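Local coordinates for glutathione S-transferase (Lodderomyces elongisporus, PDB 4IVF), which binds two glutathione molecules per subunit and, as a member of the GST superfamily, probably catalyses glutathione-dependent reactions, at residues I23-V27 with L28-Y32; E109-I112 with F113-E117; Y186-R190 with L191-I195; S207-L211 with P212-K216. All blocks are in the same frame, centred on the assembly; numbering follows the deposited sequence.

Interaction 1: I23-V27 with L28-Y32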
loop_
_atom_site.group_PDB
_atom_site.type_symbol
_atom_site.label_atom_id
_atom_site.label_comp_id
_atom_site.label_asym_id
_atom_site.label_seq_id
_atom_site.Cartn_x
_atom_site.Cartn_y
_atom_site.Cartn_z
ATOM N N ILE F 23 13.029 -11.491 -5.333
ATOM C CA ILE F 23 13.241 -11.102 -6.728
ATOM C C ILE F 23 13.958 -9.745 -6.856
ATOM O O ILE F 23 14.912 -9.617 -7.624
ATOM C CB ILE F 23 11.926 -11.065 -7.523
ATOM C CG1 ILE F 23 11.367 -12.482 -7.687
ATOM C CG2 ILE F 23 12.149 -10.426 -8.898
ATOM C CD1 ILE F 23 9.960 -12.517 -8.181
ATOM N N PHE F 24 13.515 -8.730 -6.116
ATOM C CA PHE F 24 14.153 -7.421 -6.273
ATOM C C PHE F 24 15.601 -7.427 -5.809
ATOM O O PHE F 24 16.458 -6.821 -6.450
ATOM C CB PHE F 24 13.388 -6.286 -5.598
ATOM C CG PHE F 24 13.705 -4.943 -6.176
ATOM C CD1 PHE F 24 13.775 -4.777 -7.556
ATOM C CD2 PHE F 24 13.939 -3.852 -5.362
ATOM C CE1 PHE F 24 14.081 -3.537 -8.114
ATOM C CE2 PHE F 24 14.242 -2.615 -5.901
ATOM C CZ PHE F 24 14.314 -2.450 -7.289
ATOM N N LEU F 25 15.873 -8.121 -4.705
ATOM C CA LEU F 25 17.243 -8.263 -4.229
ATOM C C LEU F 25 18.126 -8.919 -5.291
ATOM O O LEU F 25 19.256 -8.487 -5.516
ATOM C CB LEU F 25 17.293 -9.051 -2.915
ATOM C CG LEU F 25 16.723 -8.356 -1.673
ATOM C CD1 LEU F 25 16.544 -9.351 -0.518
ATOM C CD2 LEU F 25 17.615 -7.197 -1.237
ATOM N N GLU F 26 17.611 -9.961 -5.939
ATOM C CA GLU F 26 18.371 -10.657 -6.975
ATOM C C GLU F 26 18.625 -9.744 -8.186
ATOM O O GLU F 26 19.722 -9.722 -8.743
ATOM C CB GLU F 26 17.648 -11.931 -7.416
ATOM C CG GLU F 26 17.617 -13.042 -6.370
ATOM C CD GLU F 26 18.990 -13.641 -6.100
ATOM O OE1 GLU F 26 19.928 -13.391 -6.887
ATOM O OE2 GLU F 26 19.132 -14.367 -5.096
ATOM N N VAL F 27 17.600 -8.993 -8.576
ATOM C CA VAL F 27 17.710 -8.049 -9.673
ATOM C C VAL F 27 18.786 -7.009 -9.373
ATOM O O VAL F 27 19.576 -6.665 -10.242
ATOM C CB VAL F 27 16.359 -7.362 -9.942
ATOM C CG1 VAL F 27 16.542 -6.127 -10.811
ATOM C CG2 VAL F 27 15.404 -8.335 -10.603
ATOM N N LEU F 28 18.833 -6.535 -8.130
ATOM C CA LEU F 28 19.793 -5.502 -7.746
ATOM C C LEU F 28 21.202 -6.044 -7.500
ATOM O O LEU F 28 22.127 -5.271 -7.266
ATOM C CB LEU F 28 19.320 -4.759 -6.498
ATOM C CG LEU F 28 18.102 -3.850 -6.570
ATOM C CD1 LEU F 28 17.744 -3.401 -5.161
ATOM C CD2 LEU F 28 18.386 -2.680 -7.432
ATOM N N GLY F 29 21.360 -7.367 -7.531
ATOM C CA GLY F 29 22.663 -7.986 -7.329
ATOM C C GLY F 29 23.210 -7.870 -5.913
ATOM O O GLY F 29 24.421 -7.773 -5.718
ATOM N N LEU F 30 22.320 -7.893 -4.924
ATOM C CA LEU F 30 22.706 -7.689 -3.526
ATOM C C LEU F 30 22.860 -9.000 -2.749
ATOM O O LEU F 30 22.058 -9.925 -2.896
ATOM C CB LEU F 30 21.675 -6.813 -2.811
ATOM C CG LEU F 30 21.554 -5.343 -3.208
ATOM C CD1 LEU F 30 20.183 -4.839 -2.783
ATOM C CD2 LEU F 30 22.664 -4.495 -2.575
ATOM N N ASP F 31 23.895 -9.064 -1.921
ATOM C CA ASP F 31 24.101 -10.204 -1.038
ATOM C C ASP F 31 23.046 -10.164 0.048
ATOM O O ASP F 31 22.770 -9.114 0.627
ATOM C CB ASP F 31 25.487 -10.164 -0.383
ATOM C CG ASP F 31 26.622 -10.406 -1.371
ATOM O OD1 ASP F 31 26.404 -11.087 -2.397
ATOM O OD2 ASP F 31 27.744 -9.919 -1.108
ATOM N N TYR F 32 22.447 -11.313 0.321
ATOM C CA TYR F 32 21.496 -11.396 1.407
ATOM C C TYR F 32 21.402 -12.799 1.970
ATOM O O TYR F 32 21.778 -13.767 1.319
ATOM C CB TYR F 32 20.125 -10.897 0.969
ATOM C CG TYR F 32 19.404 -11.762 -0.043
ATOM C CD1 TYR F 32 19.689 -11.663 -1.404
ATOM C CD2 TYR F 32 18.410 -12.651 0.361
ATOM C CE1 TYR F 32 19.016 -12.440 -2.329
ATOM C CE2 TYR F 32 17.729 -13.429 -0.555
ATOM C CZ TYR F 32 18.034 -13.320 -1.897
ATOM O OH TYR F 32 17.356 -14.096 -2.804
#
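Leu25 reaches forward from the last turn of helix 16-27 to the ring of Tyr32. Its CB lies 3.8 Å from Tyr32 CE1. With CG beside the backbone N, the two methyls part: CD1 stands over a face of the Tyr32 ring, 3.9 Å from its centroid and 16° off the normal, a CH-pi contact, while CD2 packs 3.8 Å from Leu30 CD1. The phenol reaches back along the helix, and Tyr32 OH donates to Glu26 OE2 over 2.9 Å. That oxygen is met on its anti side, with the carboxylate and ring planes 69° apart; the ring is thus held at its hydroxyl by a hydrogen bond and over one face by a methyl. Leu28, four residues after Phe24, lays CD1 over a face of the Phe24 ring at 4.1 Å from its centroid.

Backbone hydrogen bonds close the end of the helix. Leu28 N bonds to Phe24 O, Gly29 N to Glu26 O, and Leu30 N meets Leu25 O at 3.2 Å with a nearly straight N-H (177°). Gly29 has positive phi. This is a Schellman motif ending helix 16-27, and it turns the chain into strand 32-36 of the thioredoxin-like glutathione S-transferase N-terminal domain.

Interaction 2: E109-I112 with F113-E117. With GSH (glutathione), chain J.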
loop_
_atom_site.group_PDB
_atom_site.type_symbol
_atom_site.label_atom_id
_atom_site.label_comp_id
_atom_site.label_asym_id
_atom_site.label_seq_id
_atom_site.Cartn_x
_atom_site.Cartn_y
_atom_site.Cartn_z
ATOM N N GLU F 109 2.664 5.487 -7.581
ATOM C CA GLU F 109 1.229 5.257 -7.691
ATOM C C GLU F 109 0.880 3.798 -8.023
ATOM O O GLU F 109 -0.072 3.246 -7.491
ATOM C CB GLU F 109 0.609 6.192 -8.729
ATOM C CG GLU F 109 -0.817 5.816 -9.109
ATOM C CD GLU F 109 -1.400 6.742 -10.156
ATOM O OE1 GLU F 109 -0.850 7.851 -10.334
ATOM O OE2 GLU F 109 -2.408 6.365 -10.793
ATOM N N TYR F 110 1.643 3.168 -8.904
ATOM C CA TYR F 110 1.301 1.812 -9.310
ATOM C C TYR F 110 1.808 0.775 -8.292
ATOM O O TYR F 110 1.166 -0.259 -8.063
ATOM C CB TYR F 110 1.799 1.535 -10.732
ATOM C CG TYR F 110 1.158 2.429 -11.778
ATOM C CD1 TYR F 110 -0.134 2.929 -11.602
ATOM C CD2 TYR F 110 1.841 2.772 -12.944
ATOM C CE1 TYR F 110 -0.720 3.754 -12.570
ATOM C CE2 TYR F 110 1.270 3.590 -13.907
ATOM C CZ TYR F 110 -0.005 4.076 -13.716
ATOM O OH TYR F 110 -0.557 4.890 -14.673
ATOM N N LEU F 111 2.950 1.061 -7.677
ATOM C CA LEU F 111 3.405 0.271 -6.542
ATOM C C LEU F 111 2.350 0.262 -5.434
ATOM O O LEU F 111 1.973 -0.799 -4.945
ATOM C CB LEU F 111 4.734 0.794 -5.987
ATOM C CG LEU F 111 5.155 0.125 -4.659
ATOM C CD1 LEU F 111 5.442 -1.359 -4.839
ATOM C CD2 LEU F 111 6.366 0.816 -4.038
ATOM N N ILE F 112 1.877 1.438 -5.033
ATOM C CA ILE F 112 0.886 1.519 -3.958
ATOM C C ILE F 112 -0.411 0.807 -4.354
ATOM O O ILE F 112 -0.986 0.060 -3.553
ATOM C CB ILE F 112 0.621 2.983 -3.494
ATOM C CG1 ILE F 112 1.889 3.607 -2.896
ATOM C CG2 ILE F 112 -0.536 3.048 -2.499
ATOM C CD1 ILE F 112 2.622 2.718 -1.948
ATOM N N PHE F 113 -0.836 1.003 -5.604
ATOM C CA PHE F 113 -1.989 0.300 -6.169
ATOM C C PHE F 113 -1.845 -1.218 -6.011
ATOM O O PHE F 113 -2.789 -1.902 -5.625
ATOM C CB PHE F 113 -2.156 0.666 -7.651
ATOM C CG PHE F 113 -3.317 -0.024 -8.344
ATOM C CD1 PHE F 113 -4.525 -0.220 -7.696
ATOM C CD2 PHE F 113 -3.201 -0.434 -9.665
ATOM C CE1 PHE F 113 -5.583 -0.841 -8.348
ATOM C CE2 PHE F 113 -4.258 -1.046 -10.321
ATOM C CZ PHE F 113 -5.453 -1.249 -9.656
ATOM N N GLN F 114 -0.663 -1.740 -6.309
ATOM C CA GLN F 114 -0.405 -3.157 -6.112
ATOM C C GLN F 114 -0.547 -3.555 -4.635
ATOM O O GLN F 114 -1.298 -4.466 -4.326
ATOM C CB GLN F 114 0.977 -3.553 -6.657
ATOM C CG GLN F 114 1.185 -5.070 -6.768
ATOM C CD GLN F 114 1.338 -5.747 -5.404
ATOM O OE1 GLN F 114 2.140 -5.317 -4.571
ATOM N NE2 GLN F 114 0.545 -6.789 -5.164
ATOM N N VAL F 115 0.179 -2.891 -3.728
ATOM C CA VAL F 115 0.135 -3.290 -2.314
ATOM C C VAL F 115 -1.197 -2.953 -1.642
ATOM O O VAL F 115 -1.569 -3.562 -0.638
ATOM C CB VAL F 115 1.306 -2.700 -1.478
ATOM C CG1 VAL F 115 2.658 -3.045 -2.119
ATOM C CG2 VAL F 115 1.151 -1.185 -1.290
ATOM N N ALA F 116 -1.924 -1.990 -2.196
ATOM C CA ALA F 116 -3.164 -1.535 -1.570
ATOM C C ALA F 116 -4.421 -2.218 -2.102
ATOM O O ALA F 116 -5.448 -2.257 -1.414
ATOM C CB ALA F 116 -3.301 -0.022 -1.675
ATOM N N GLU F 117 -4.365 -2.750 -3.319
ATOM C CA GLU F 117 -5.557 -3.392 -3.874
ATOM C C GLU F 117 -5.284 -4.785 -4.442
ATOM O O GLU F 117 -5.990 -5.738 -4.122
ATOM C CB GLU F 117 -6.284 -2.449 -4.857
ATOM C CG GLU F 117 -6.758 -1.177 -4.131
ATOM C CD GLU F 117 -7.375 -0.109 -5.030
ATOM O OE1 GLU F 117 -8.327 -0.419 -5.761
ATOM O OE2 GLU F 117 -6.920 1.052 -4.971
HETATM N N1 GSH J . -6.318 2.295 -2.453
HETATM C CA1 GSH J . -7.061 3.475 -2.797
HETATM C C1 GSH J . -6.484 4.638 -2.128
HETATM O O11 GSH J . -6.667 5.767 -2.609
HETATM O O12 GSH J . -5.813 4.520 -1.074
HETATM C CB1 GSH J . -8.492 3.304 -2.333
HETATM C CG1 GSH J . -9.381 4.191 -3.099
HETATM C CD1 GSH J . -10.842 3.882 -2.805
HETATM O OE1 GSH J . -11.193 2.875 -2.161
HETATM N N2 GSH J . -11.880 4.832 -3.330
HETATM C CA2 GSH J . -13.280 4.582 -3.074
HETATM C C2 GSH J . -13.995 4.567 -4.394
HETATM O O2 GSH J . -13.672 5.393 -5.253
HETATM C CB2 GSH J . -13.829 5.665 -2.249
HETATM S SG2 GSH J . -12.922 5.852 -0.741
HETATM N N3 GSH J . -15.054 3.590 -4.624
HETATM C CA3 GSH J . -15.780 3.545 -5.887
HETATM C C3 GSH J . -15.622 2.228 -6.557
HETATM O O31 GSH J . -14.772 1.402 -6.129
HETATM O O32 GSH J . -16.349 1.932 -7.561
#
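Ile112 and Ala116 lie one helical turn apart on one side of helix 102-131, with Ile112 CG2 4.2 Å from Ala116 CB. The other branch of Ile112 goes elsewhere: CG1 sits beside the backbone N (chi1 -63°), which carries CD1 to 4.2 Å from Val115 CG2. Val115 thus faces two neighbours, because its CG1 approaches Leu111 CD1, also at 4.2 Å. These are loose side-by-side contacts of branched groups, whereas the backbone bonds are the firmer links: Phe113 N to Glu109 O, Gln114 N to Tyr110 O and Val115 N to Leu111 O, the last at 3.0 Å with an N-H angle of 168°. The helix widens into a pi-type turn at 114-117.

The Glu117 side chain leaves this turn extended beyond CG, the edge of the Phe113 ring lying near its carboxyl carbon. Its OE2 accepts a bond from N1 of glutathione at 2.9 Å, and also one from Gln77 of the second subunit. OE1 pairs with Arg57 and Asn55 of that subunit, so the buried carboxylate is gripped from several directions. Thr78 and Ile58 of the second subunit bind the same glutathione, placing the site at the dimer interface. Within the chain, helix 137-159 packs on Phe113, helix 176-185 on Leu111 and Gln114, and helix 78-89 on Leu111 and Val115, so this turn lies between both domains and the partner subunit.

Interaction 3: Y186-R190 with L191-I195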
loop_
_atom_site.group_PDB
_atom_site.type_symbol
_atom_site.label_atom_id
_atom_site.label_comp_id
_atom_site.label_asym_id
_atom_site.label_seq_id
_atom_site.Cartn_x
_atom_site.Cartn_y
_atom_site.Cartn_z
ATOM N N TYR F 186 2.199 -14.397 -10.231
ATOM C CA TYR F 186 2.691 -15.754 -10.147
ATOM C C TYR F 186 1.658 -16.691 -9.504
ATOM O O TYR F 186 1.643 -17.887 -9.782
ATOM C CB TYR F 186 3.988 -15.743 -9.345
ATOM C CG TYR F 186 4.664 -17.074 -9.229
ATOM C CD1 TYR F 186 5.394 -17.594 -10.285
ATOM C CD2 TYR F 186 4.587 -17.811 -8.055
ATOM C CE1 TYR F 186 6.019 -18.824 -10.179
ATOM C CE2 TYR F 186 5.213 -19.038 -7.940
ATOM C CZ TYR F 186 5.927 -19.538 -9.000
ATOM O OH TYR F 186 6.546 -20.762 -8.883
ATOM N N ARG F 187 0.781 -16.133 -8.668
ATOM C CA ARG F 187 -0.184 -16.933 -7.914
ATOM C C ARG F 187 -1.548 -17.112 -8.602
ATOM O O ARG F 187 -2.415 -17.827 -8.081
ATOM C CB ARG F 187 -0.392 -16.333 -6.524
ATOM C CG ARG F 187 0.616 -16.772 -5.474
ATOM C CD ARG F 187 0.245 -18.132 -4.924
ATOM N NE ARG F 187 0.944 -18.405 -3.678
ATOM C CZ ARG F 187 2.155 -18.947 -3.603
ATOM N NH1 ARG F 187 2.817 -19.273 -4.711
ATOM N NH2 ARG F 187 2.704 -19.166 -2.415
ATOM N N LEU F 188 -1.738 -16.472 -9.756
ATOM C CA LEU F 188 -3.005 -16.558 -10.480
ATOM C C LEU F 188 -3.326 -17.979 -10.918
ATOM O O LEU F 188 -4.489 -18.371 -10.986
ATOM C CB LEU F 188 -3.005 -15.626 -11.699
ATOM C CG LEU F 188 -3.232 -14.125 -11.438
ATOM C CD1 LEU F 188 -3.177 -13.296 -12.742
ATOM C CD2 LEU F 188 -4.558 -13.893 -10.722
ATOM N N SER F 189 -2.293 -18.753 -11.218
ATOM C CA SER F 189 -2.489 -20.114 -11.689
ATOM C C SER F 189 -3.209 -20.985 -10.659
ATOM O O SER F 189 -3.967 -21.872 -11.035
ATOM C CB SER F 189 -1.154 -20.749 -12.075
ATOM O OG SER F 189 -0.297 -20.843 -10.946
ATOM N N ARG F 190 -2.985 -20.730 -9.368
ATOM C CA ARG F 190 -3.652 -21.503 -8.318
ATOM C C ARG F 190 -5.172 -21.335 -8.352
ATOM O O ARG F 190 -5.926 -22.268 -8.005
ATOM C CB ARG F 190 -3.113 -21.145 -6.929
ATOM C CG ARG F 190 -1.656 -21.523 -6.720
ATOM C CD ARG F 190 -1.257 -21.464 -5.250
ATOM N NE ARG F 190 0.145 -21.835 -5.063
ATOM C CZ ARG F 190 0.732 -21.978 -3.878
ATOM N NH1 ARG F 190 0.034 -21.772 -2.769
ATOM N NH2 ARG F 190 2.010 -22.340 -3.798
ATOM N N LEU F 191 -5.618 -20.153 -8.769
ATOM C CA LEU F 191 -7.046 -19.879 -8.912
ATOM C C LEU F 191 -7.568 -20.251 -10.310
ATOM O O LEU F 191 -8.710 -19.956 -10.651
ATOM C CB LEU F 191 -7.341 -18.406 -8.642
ATOM C CG LEU F 191 -6.952 -17.824 -7.279
ATOM C CD1 LEU F 191 -7.043 -16.299 -7.334
ATOM C CD2 LEU F 191 -7.811 -18.394 -6.135
ATOM N N GLU F 192 -6.730 -20.900 -11.108
ATOM C CA GLU F 192 -7.074 -21.211 -12.498
ATOM C C GLU F 192 -7.434 -19.967 -13.314
ATOM O O GLU F 192 -8.217 -20.025 -14.258
ATOM C CB GLU F 192 -8.170 -22.278 -12.582
ATOM C CG GLU F 192 -7.727 -23.560 -11.954
ATOM C CD GLU F 192 -8.705 -24.698 -12.100
ATOM O OE1 GLU F 192 -9.915 -24.480 -12.316
ATOM O OE2 GLU F 192 -8.241 -25.839 -11.980
ATOM N N ILE F 193 -6.849 -18.838 -12.938
ATOM C CA ILE F 193 -6.971 -17.630 -13.734
ATOM C C ILE F 193 -5.776 -17.530 -14.682
ATOM O O ILE F 193 -4.632 -17.361 -14.258
ATOM C CB ILE F 193 -7.065 -16.384 -12.847
ATOM C CG1 ILE F 193 -8.379 -16.397 -12.073
ATOM C CG2 ILE F 193 -6.985 -15.123 -13.686
ATOM C CD1 ILE F 193 -8.434 -15.340 -10.964
ATOM N N ASP F 194 -6.046 -17.671 -15.972
ATOM C CA ASP F 194 -5.000 -17.596 -16.967
ATOM C C ASP F 194 -4.714 -16.119 -17.209
ATOM O O ASP F 194 -5.601 -15.379 -17.634
ATOM C CB ASP F 194 -5.477 -18.269 -18.259
ATOM C CG ASP F 194 -4.382 -18.376 -19.309
ATOM O OD1 ASP F 194 -3.255 -17.861 -19.101
ATOM O OD2 ASP F 194 -4.660 -18.974 -20.359
ATOM N N ILE F 195 -3.484 -15.689 -16.943
ATOM C CA ILE F 195 -3.132 -14.283 -17.107
ATOM C C ILE F 195 -3.053 -13.915 -18.602
ATOM O O ILE F 195 -3.008 -12.743 -18.964
ATOM C CB ILE F 195 -1.812 -13.948 -16.383
ATOM C CG1 ILE F 195 -1.623 -12.435 -16.265
ATOM C CG2 ILE F 195 -0.638 -14.604 -17.092
ATOM C CD1 ILE F 195 -0.303 -12.026 -15.655
#
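Apolar contact between the segments centres on Leu188, whose two methyls meet different isoleucines. CD2 lies 4.0 Å from Ile193 CG2, while CD1 is 3.9 Å from Ile195 CB, with the Leu188 and Ile195 side chains at about a right angle.

Backbone hydrogen bonds draw the chain round. Leu188 O accepts from Ile193 N at 3.1 Å and, weakly, from Leu191 N, so one carbonyl holds two donors. Glu192 N reaches Ser189 O at 2.9 Å, standing well above the carbonyl plane. Glu192 has positive phi (57°), which reverses the chain after 188-190, where the backbone angles are helical but the regular helical bonds are missing. The turn lies in the all-helical C-terminal domain of the glutathione S-transferase fold, joining helix 176-185 to helix 199-209, and Leu191 packs on Asn126 and Phe130 of helix 102-131.

Among the charged groups, within 186-190 the guanidinium planes of Arg187 and Arg190 lie one over the other, Arg190 CZ standing 3.3 Å above the Arg187 plane. Arg187 NH2 also makes a weak hydrogen bond to Pro14 O, and the nearest atoms of the Arg187 side chain and a bound glutathione are about 6 Å apart.

Interaction 4: S207-L211 with P212-K216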
loop_
_atom_site.group_PDB
_atom_site.type_symbol
_atom_site.label_atom_id
_atom_site.label_comp_id
_atom_site.label_asym_id
_atom_site.label_seq_id
_atom_site.Cartn_x
_atom_site.Cartn_y
_atom_site.Cartn_z
ATOM N N SER F 207 7.900 -12.167 -20.339
ATOM C CA SER F 207 9.195 -11.495 -20.431
ATOM C C SER F 207 9.962 -11.520 -19.107
ATOM O O SER F 207 11.172 -11.770 -19.081
ATOM C CB SER F 207 9.015 -10.054 -20.901
ATOM O OG SER F 207 8.733 -10.022 -22.285
ATOM N N LEU F 208 9.256 -11.258 -18.014
ATOM C CA LEU F 208 9.890 -11.263 -16.696
ATOM C C LEU F 208 10.404 -12.647 -16.268
ATOM O O LEU F 208 11.482 -12.760 -15.682
ATOM C CB LEU F 208 8.953 -10.664 -15.648
ATOM C CG LEU F 208 8.919 -9.141 -15.746
ATOM C CD1 LEU F 208 7.631 -8.559 -15.193
ATOM C CD2 LEU F 208 10.113 -8.573 -14.998
ATOM N N LEU F 209 9.657 -13.702 -16.584
ATOM C CA LEU F 209 10.061 -15.040 -16.161
ATOM C C LEU F 209 11.265 -15.535 -16.939
ATOM O O LEU F 209 11.860 -16.550 -16.587
ATOM C CB LEU F 209 8.934 -16.033 -16.340
ATOM C CG LEU F 209 7.660 -15.850 -15.536
ATOM C CD1 LEU F 209 6.698 -16.904 -16.022
ATOM C CD2 LEU F 209 7.935 -16.022 -14.066
ATOM N N LYS F 210 11.625 -14.819 -17.999
ATOM C CA LYS F 210 12.784 -15.193 -18.790
ATOM C C LYS F 210 14.056 -14.697 -18.123
ATOM O O LYS F 210 15.139 -15.183 -18.412
ATOM C CB LYS F 210 12.691 -14.627 -20.209
ATOM C CG LYS F 210 11.624 -15.253 -21.076
ATOM C CD LYS F 210 11.749 -14.742 -22.506
ATOM C CE LYS F 210 10.904 -15.557 -23.471
ATOM N NZ LYS F 210 11.172 -15.169 -24.885
ATOM N N LEU F 211 13.915 -13.728 -17.227
ATOM C CA LEU F 211 15.062 -13.161 -16.523
ATOM C C LEU F 211 15.563 -14.125 -15.458
ATOM O O LEU F 211 14.789 -14.589 -14.615
ATOM C CB LEU F 211 14.694 -11.831 -15.862
ATOM C CG LEU F 211 13.928 -10.793 -16.683
ATOM C CD1 LEU F 211 13.892 -9.466 -15.941
ATOM C CD2 LEU F 211 14.522 -10.626 -18.066
ATOM N N PRO F 212 16.864 -14.439 -15.500
ATOM C CA PRO F 212 17.492 -15.324 -14.515
ATOM C C PRO F 212 17.305 -14.839 -13.065
ATOM O O PRO F 212 17.066 -15.668 -12.199
ATOM C CB PRO F 212 18.971 -15.291 -14.915
ATOM C CG PRO F 212 18.954 -14.965 -16.368
ATOM C CD PRO F 212 17.803 -14.027 -16.556
ATOM N N ALA F 213 17.394 -13.536 -12.809
ATOM C CA ALA F 213 17.176 -13.017 -11.453
ATOM C C ALA F 213 15.746 -13.233 -10.956
ATOM O O ALA F 213 15.512 -13.350 -9.755
ATOM C CB ALA F 213 17.531 -11.559 -11.372
ATOM N N VAL F 214 14.785 -13.268 -11.872
ATOM C CA VAL F 214 13.402 -13.500 -11.465
ATOM C C VAL F 214 13.229 -14.969 -11.090
ATOM O O VAL F 214 12.697 -15.291 -10.027
ATOM C CB VAL F 214 12.398 -13.100 -12.568
ATOM C CG1 VAL F 214 11.040 -13.707 -12.303
ATOM C CG2 VAL F 214 12.293 -11.574 -12.671
ATOM N N GLN F 215 13.700 -15.850 -11.966
ATOM C CA GLN F 215 13.631 -17.277 -11.735
ATOM C C GLN F 215 14.271 -17.650 -10.402
ATOM O O GLN F 215 13.777 -18.519 -9.703
ATOM C CB GLN F 215 14.326 -18.023 -12.870
ATOM C CG GLN F 215 13.758 -17.743 -14.249
ATOM C CD GLN F 215 14.623 -18.330 -15.338
ATOM O OE1 GLN F 215 15.522 -19.119 -15.055
ATOM N NE2 GLN F 215 14.367 -17.943 -16.588
ATOM N N LYS F 216 15.363 -16.974 -10.052
ATOM C CA LYS F 216 16.072 -17.247 -8.809
ATOM C C LYS F 216 15.267 -16.782 -7.595
ATOM O O LYS F 216 15.090 -17.535 -6.645
ATOM C CB LYS F 216 17.464 -16.609 -8.826
ATOM C CG LYS F 216 18.238 -16.747 -7.512
ATOM C CD LYS F 216 18.526 -18.194 -7.176
ATOM C CE LYS F 216 19.240 -18.307 -5.852
ATOM N NZ LYS F 216 19.329 -19.730 -5.391
#
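Val214 overlaps the end of helix 199-209, its CB 3.3 Å from Leu208 O. CB and both methyls face that oxygen, and the methyls then separate: CG1, anti to the backbone N (chi1 163°), lies 4.3 Å from Leu209 CD2, and CG2 lies 4.0 Å from Leu211 CB. A looser approach brings CG2 toward Leu208 CD2.

Gln215 supplies the polar tie. Its chain runs extended beyond CG, so that the amide arrives at the preceding helix, where NE2 donates to Leu209 O at 2.9 Å with an N-H angle of 156°. The acceptor lies close to the amide plane of Gln215 and the nitrogen in the carbonyl plane of Leu209, a well-aligned bond that ties helix 212-217 back to Leu209.

The two helices meet at a corner in the C-terminal domain: Leu211 occupies the N-cap position of helix 212-217, and Pro212 is its first residue. Leu211 O takes Gln215 N at 3.1 Å and nearly straight (172°), with a weak bond from Val214 N beside it. Leu208 and Val214 both rest on Leu182 of helix 176-185, and Val214 also touches Ile23 of helix 16-27.

Along the chain the four contacts come in series, interaction 1 in the thioredoxin-like N-terminal domain and interactions 2, 3 and 4 in the helical C-terminal domain. Interactions 1 and 4 are neighbours, their centres 12 Å apart, and they touch directly: Glu26 CB packs 3.5 Å from Ala213 O, and Ile23 and Val27 also meet helix 212-217. This joins the two domains. Interaction 2, on helix 102-131, lies on the opposite side of the chain's centre from both, 21 and 22 Å away centre to centre, and faces the second subunit. Interaction 3 is 19 Å from interaction 2 and 25 Å from interaction 1, again between centres. Interaction 2 contacts glutathione directly and interaction 3 lies near it, whereas interaction 4 lies away from the known sites.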